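Local coordinates for N-acetylcysteine deacetylase (Bacillus subtilis, PDB 1YSJ), which probably catalyses the metal-dependent deacetylation of N-acetylcysteine to acetate and cysteine, a step in the breakdown of S-(2-succino)cysteine as a sulfur source, at residues Leu101-Gln106 and Met119-His124; Asn183-Pro188 and Glu371-Pro376. The protein carries 1 engineered substitution. One frame throughout, in Å; residues are numbered along the deposited sequence.

Contact 1: residues Leu101-Gln106 and Met119-His124. With NI (nickel (II) ion), chain C; NI (nickel (II) ion), chain D.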
# COMPACT_ATOMS: atom_id res chain seq x y z
N LEU A 101 10.99 -12.73 -23.61
CA LEU A 101 10.19 -12.30 -22.45
C LEU A 101 9.64 -13.44 -21.60
O LEU A 101 9.37 -14.52 -22.13
CB LEU A 101 9.05 -11.40 -22.91
CG LEU A 101 9.43 -9.96 -23.28
CD1 LEU A 101 8.40 -9.38 -24.24
CD2 LEU A 101 9.61 -9.08 -22.04
N PRO A 102 9.47 -13.20 -20.28
CA PRO A 102 8.90 -14.21 -19.38
C PRO A 102 7.39 -14.34 -19.53
O PRO A 102 6.63 -14.12 -18.58
CB PRO A 102 9.26 -13.67 -17.99
CG PRO A 102 9.28 -12.18 -18.18
CD PRO A 102 9.83 -11.96 -19.56
N ILE A 103 6.95 -14.70 -20.73
CA ILE A 103 5.53 -14.87 -21.02
C ILE A 103 5.32 -16.22 -21.71
O ILE A 103 6.13 -16.63 -22.54
CB ILE A 103 4.99 -13.73 -21.93
CG1 ILE A 103 5.40 -12.36 -21.40
CG2 ILE A 103 3.47 -13.82 -22.06
CD1 ILE A 103 5.34 -11.25 -22.43
N GLN A 104 4.24 -16.92 -21.34
CA GLN A 104 3.87 -18.18 -21.98
C GLN A 104 3.25 -17.91 -23.36
O GLN A 104 2.27 -17.16 -23.47
CB GLN A 104 2.90 -18.97 -21.09
CG GLN A 104 2.31 -20.22 -21.73
CD GLN A 104 3.33 -21.34 -21.93
OE1 GLN A 104 4.06 -21.69 -21.00
NE2 GLN A 104 3.36 -21.91 -23.13
N GLU A 105 3.83 -18.52 -24.39
CA GLU A 105 3.33 -18.36 -25.76
C GLU A 105 1.97 -19.02 -25.96
O GLU A 105 1.75 -20.16 -25.53
CB GLU A 105 4.35 -18.91 -26.76
CG GLU A 105 3.94 -18.74 -28.21
CD GLU A 105 5.12 -18.66 -29.15
OE1 GLU A 105 6.26 -18.91 -28.71
OE2 GLU A 105 4.90 -18.34 -30.34
N GLN A 106 1.06 -18.29 -26.62
CA GLN A 106 -0.29 -18.78 -26.90
C GLN A 106 -0.66 -18.71 -28.39
O GLN A 106 -1.82 -18.51 -28.74
CB GLN A 106 -1.33 -18.01 -26.07
CG GLN A 106 -1.30 -18.29 -24.57
CD GLN A 106 -2.48 -17.66 -23.84
OE1 GLN A 106 -2.33 -16.65 -23.16
NE2 GLN A 106 -3.65 -18.27 -23.98
N MSE A 119 8.94 -16.46 -24.27
CA MSE A 119 8.48 -16.20 -25.63
C MSE A 119 9.07 -14.93 -26.21
O MSE A 119 9.19 -13.92 -25.52
CB MSE A 119 6.96 -16.13 -25.69
CG MSE A 119 6.42 -15.54 -26.99
SE MSE A 119 4.50 -15.19 -27.01
CE MSE A 119 4.25 -14.81 -25.15
N HIS A 120 9.41 -14.99 -27.50
CA HIS A 120 9.75 -13.81 -28.28
C HIS A 120 8.48 -13.05 -28.66
O HIS A 120 8.07 -13.04 -29.83
CB HIS A 120 10.56 -14.20 -29.52
CG HIS A 120 12.04 -14.21 -29.30
ND1 HIS A 120 12.75 -13.07 -29.01
CD2 HIS A 120 12.94 -15.22 -29.32
CE1 HIS A 120 14.03 -13.38 -28.86
NE2 HIS A 120 14.17 -14.68 -29.04
N ALA A 121 7.86 -12.40 -27.68
CA ALA A 121 6.58 -11.71 -27.85
C ALA A 121 6.74 -10.26 -28.31
O ALA A 121 5.77 -9.50 -28.35
CB ALA A 121 5.76 -11.79 -26.56
N CYS A 122 7.96 -9.88 -28.64
CA CYS A 122 8.24 -8.52 -29.10
C CYS A 122 8.94 -8.51 -30.47
O CYS A 122 9.34 -7.45 -30.95
CB CYS A 122 9.06 -7.77 -28.05
SG CYS A 122 8.83 -5.97 -28.06
N GLY A 123 9.09 -9.68 -31.08
CA GLY A 123 9.66 -9.81 -32.43
C GLY A 123 11.17 -9.63 -32.55
O GLY A 123 11.67 -9.36 -33.64
N HIS A 124 11.89 -9.79 -31.45
CA HIS A 124 13.35 -9.62 -31.44
C HIS A 124 14.06 -10.72 -32.22
O HIS A 124 15.18 -10.52 -32.72
CB HIS A 124 13.87 -9.54 -30.01
CG HIS A 124 13.41 -8.32 -29.27
ND1 HIS A 124 13.95 -7.94 -28.06
CD2 HIS A 124 12.46 -7.40 -29.56
CE1 HIS A 124 13.35 -6.84 -27.64
NE2 HIS A 124 12.44 -6.49 -28.53
NI NI C . 11.11 -4.93 -28.48
NI NI D . 9.43 -5.39 -25.62
O HOH W 1 8.94 -17.58 -28.78
O HOH W 2 10.91 -3.89 -26.92
O HOH W 3 13.02 -3.71 -28.61
O HOH W 4 8.71 -3.16 -25.54

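Contact 2: residues Asn183-Pro188 and Glu371-Pro376. With NI (nickel (II) ion), chain D.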
# COMPACT_ATOMS: atom_id res chain seq x y z
N ASN A 183 9.81 -3.74 -35.13
CA ASN A 183 8.64 -4.23 -35.84
C ASN A 183 7.41 -3.46 -35.37
O ASN A 183 7.30 -3.12 -34.19
CB ASN A 183 8.47 -5.74 -35.65
CG ASN A 183 8.03 -6.10 -34.24
OD1 ASN A 183 6.84 -6.09 -33.92
ND2 ASN A 183 9.00 -6.43 -33.39
N LYS A 184 6.50 -3.18 -36.30
CA LYS A 184 5.29 -2.46 -35.99
C LYS A 184 4.11 -3.24 -36.56
O LYS A 184 3.84 -3.16 -37.76
CB LYS A 184 5.35 -1.04 -36.55
CG LYS A 184 4.45 -0.01 -35.84
CD LYS A 184 5.02 0.36 -34.47
CE LYS A 184 4.35 1.60 -33.89
NZ LYS A 184 2.99 1.31 -33.39
N PRO A 185 3.41 -4.01 -35.70
CA PRO A 185 2.34 -4.92 -36.13
C PRO A 185 1.18 -4.25 -36.87
O PRO A 185 0.53 -4.89 -37.69
CB PRO A 185 1.84 -5.54 -34.81
CG PRO A 185 2.39 -4.67 -33.73
CD PRO A 185 3.65 -4.09 -34.25
N ASP A 186 0.94 -2.97 -36.59
CA ASP A 186 -0.18 -2.23 -37.19
C ASP A 186 0.13 -1.68 -38.58
O ASP A 186 -0.77 -1.17 -39.26
CB ASP A 186 -0.65 -1.10 -36.26
CG ASP A 186 0.49 -0.22 -35.78
OD1 ASP A 186 0.54 0.96 -36.18
OD2 ASP A 186 1.35 -0.72 -35.01
N LEU A 187 1.39 -1.77 -39.00
CA LEU A 187 1.80 -1.33 -40.34
C LEU A 187 1.91 -2.52 -41.30
O LEU A 187 2.21 -3.63 -40.86
CB LEU A 187 3.12 -0.56 -40.27
CG LEU A 187 3.12 0.83 -39.62
CD1 LEU A 187 4.53 1.39 -39.59
CD2 LEU A 187 2.17 1.80 -40.34
N PRO A 188 1.67 -2.30 -42.60
CA PRO A 188 1.74 -3.42 -43.53
C PRO A 188 3.17 -3.76 -43.96
O PRO A 188 4.07 -2.94 -43.82
CB PRO A 188 0.91 -2.94 -44.72
CG PRO A 188 1.03 -1.45 -44.70
CD PRO A 188 1.33 -1.03 -43.28
N GLU A 371 -1.61 -8.85 -32.89
CA GLU A 371 -1.61 -8.35 -31.51
C GLU A 371 -0.48 -7.35 -31.31
O GLU A 371 0.47 -7.29 -32.10
CB GLU A 371 -1.47 -9.51 -30.52
CG GLU A 371 -2.47 -10.66 -30.70
CD GLU A 371 -3.90 -10.32 -30.26
OE1 GLU A 371 -4.83 -11.06 -30.66
OE2 GLU A 371 -4.10 -9.34 -29.52
N GLU A 372 -0.58 -6.56 -30.24
CA GLU A 372 0.46 -5.61 -29.91
C GLU A 372 1.64 -6.29 -29.19
O GLU A 372 1.53 -7.45 -28.77
CB GLU A 372 -0.11 -4.44 -29.09
CG GLU A 372 -0.82 -4.83 -27.80
CD GLU A 372 -1.53 -3.66 -27.14
OE1 GLU A 372 -2.19 -2.87 -27.87
OE2 GLU A 372 -1.45 -3.53 -25.90
N TRP A 373 2.75 -5.57 -29.08
CA TRP A 373 3.94 -6.10 -28.40
C TRP A 373 3.59 -6.68 -27.03
O TRP A 373 2.75 -6.13 -26.31
CB TRP A 373 5.01 -5.02 -28.25
CG TRP A 373 5.42 -4.33 -29.53
CD1 TRP A 373 5.56 -4.90 -30.77
CD2 TRP A 373 5.76 -2.95 -29.69
NE1 TRP A 373 5.96 -3.95 -31.69
CE2 TRP A 373 6.09 -2.75 -31.05
CE3 TRP A 373 5.83 -1.86 -28.81
CZ2 TRP A 373 6.48 -1.50 -31.56
CZ3 TRP A 373 6.22 -0.62 -29.31
CH2 TRP A 373 6.53 -0.45 -30.67
N HIS A 374 4.21 -7.82 -26.71
CA HIS A 374 4.11 -8.48 -25.40
C HIS A 374 2.88 -9.36 -25.19
O HIS A 374 2.75 -10.03 -24.17
CB HIS A 374 4.26 -7.47 -24.24
CG HIS A 374 5.64 -6.90 -24.11
ND1 HIS A 374 6.24 -6.69 -22.89
CD2 HIS A 374 6.54 -6.51 -25.05
CE1 HIS A 374 7.45 -6.19 -23.08
NE2 HIS A 374 7.65 -6.07 -24.38
N HIS A 375 1.98 -9.38 -26.17
CA HIS A 375 0.81 -10.24 -26.11
C HIS A 375 1.24 -11.70 -26.31
O HIS A 375 2.10 -11.96 -27.14
CB HIS A 375 -0.21 -9.82 -27.16
CG HIS A 375 -1.58 -10.38 -26.93
ND1 HIS A 375 -2.59 -9.66 -26.33
CD2 HIS A 375 -2.11 -11.59 -27.22
CE1 HIS A 375 -3.67 -10.40 -26.25
NE2 HIS A 375 -3.41 -11.58 -26.79
N PRO A 376 0.66 -12.63 -25.54
CA PRO A 376 0.90 -14.08 -25.73
C PRO A 376 0.66 -14.59 -27.16
O PRO A 376 1.30 -15.57 -27.57
CB PRO A 376 -0.09 -14.73 -24.76
CG PRO A 376 -0.31 -13.71 -23.70
CD PRO A 376 -0.24 -12.38 -24.40
NI NI D . 9.43 -5.39 -25.62
O HOH W 2 10.91 -3.89 -26.92
O HOH W 4 8.71 -3.16 -25.54

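Contact 1: residues Leu101-Gln106 and Met119-His124
Met-119, present as selenomethionine, packs its whole side chain against Ile-103 and Glu-105 and gives the largest single share of the buried surface. Its CG stands anti to the backbone N (chi1 166°), and a bend at chi3 brings the terminal methyl CE to 3.3 Å from Ile-103 CG2, an unusually short apolar contact. The SE atom lies 3.7 Å from Glu-105 CB, where the two side chains cross at about a right angle. At the other end of Ile-103, CD1 reaches Ala-121 CB at 4.2 Å, and Leu-101 CD1 approaches Cys-122 CB at the same distance.

Behind these side chains, Leu-101 and Met-119 form a single antiparallel bridge, a hydrogen-bonded pair. Leu-101 N donates to Met-119 O at 2.9 Å, and Met-119 N returns the bond to Leu-101 O. An inverse gamma turn, centred on Pro-102 in one segment and His-120 in the other, follows each partner. Water 1 adds a polar link, donating to Glu-105 OE1 and accepting from His-120 N. The buried carboxylate is further tied by Ser-113 N at OE1 and by Thr-107 OG1 and His-42 NE2 at OE2.

The metal site lies at the far end of 119-124. Cys-122 SG bridges the two nickel ions, 2.5 Å from the chain C ion and 2.6 Å from the chain D ion, while His-124 NE2 binds the former. His-182 completes the protein ligands of the chain C ion; His-124 ND1 hydrogen-bonds Asp-99 OD1, so that the ring is held from both nitrogens.

Both segments belong to the long loop leaving strand 91-97 of the mixed sheet, and Gly-123, at the N-cap position, leads it into helix 124-139.

Contact 2: residues Asn183-Pro188 and Glu371-Pro376
Two oxygens of one residue share a single indole N-H: Trp-373 NE1 donates to the backbone and side-chain oxygens of Asn-183. The bond from Trp-373 NE1 to Asn-183 O is 3.0 Å long and bent (134° at the hydrogen), and the one from NE1 to Asn-183 OD1, at 3.2 Å, is weak. The fork is possible because Asn-183 CG sits between its backbone N and carbonyl carbon (chi1 71°), folding OD1 round to the same donor as O, while ND2 of that amide hydrogen-bonds Cys-122 O. The backbone oxygen meets the indole at its edge, near the ring plane, whereas the amide plane stands almost upright to the ring, at 86°.

Lys-184 and Pro-185 extend the contact along the indole. Pro-185 CD comes within 3.5 Å of Trp-373 NE1, and Lys-184 CD lies 3.7 Å from Trp-373 CZ2, both obliquely. Pro-185 CB touches Glu-371 O at 3.5 Å. The bent lysine chain carries NZ to a salt bridge with Asp-186 OD2, while its charge also faces Trp-364 in a cation-pi contact.

A type II turn from Glu-372 to His-375 places the His-374 imidazole at the metal, its NE2 being 2.3 Å from the chain D nickel ion. The indole thus joins the loop that carries His-374 to the end of strand 175-184, and its ring also meets that of His-182, a ligand of the other ion.

Asn-183 and Lys-184 end strand 175-184, which continues into a type I turn from Lys-184 to Leu-187; residues 371-376 belong to the loop between its sheet neighbour, strand 360-366, and helix 384-402.

How the contacts relate
Contacts 1 and 2, with centres 12 Å apart, each supply ligands to the dinuclear nickel site. The ions lie 3.3 Å apart (NI of chain C to NI of chain D), and water 2 binds both. The chain D ion takes Cys-122 from contact 1 and His-374 from contact 2, and Glu-158 and His-182 complete the site. Two probable hydrogen bonds join the contacts: backbone to backbone from His-374 N to Ala-121 O at 2.8 Å, and from the side-chain ND2 of Asn-183 to Cys-122 O at 2.7 Å. Ile-103 CD1 also packs 3.3 Å from His-374 O. These links tie the backbone at or beside Cys-122 and His-374, and probably help to set their relative position.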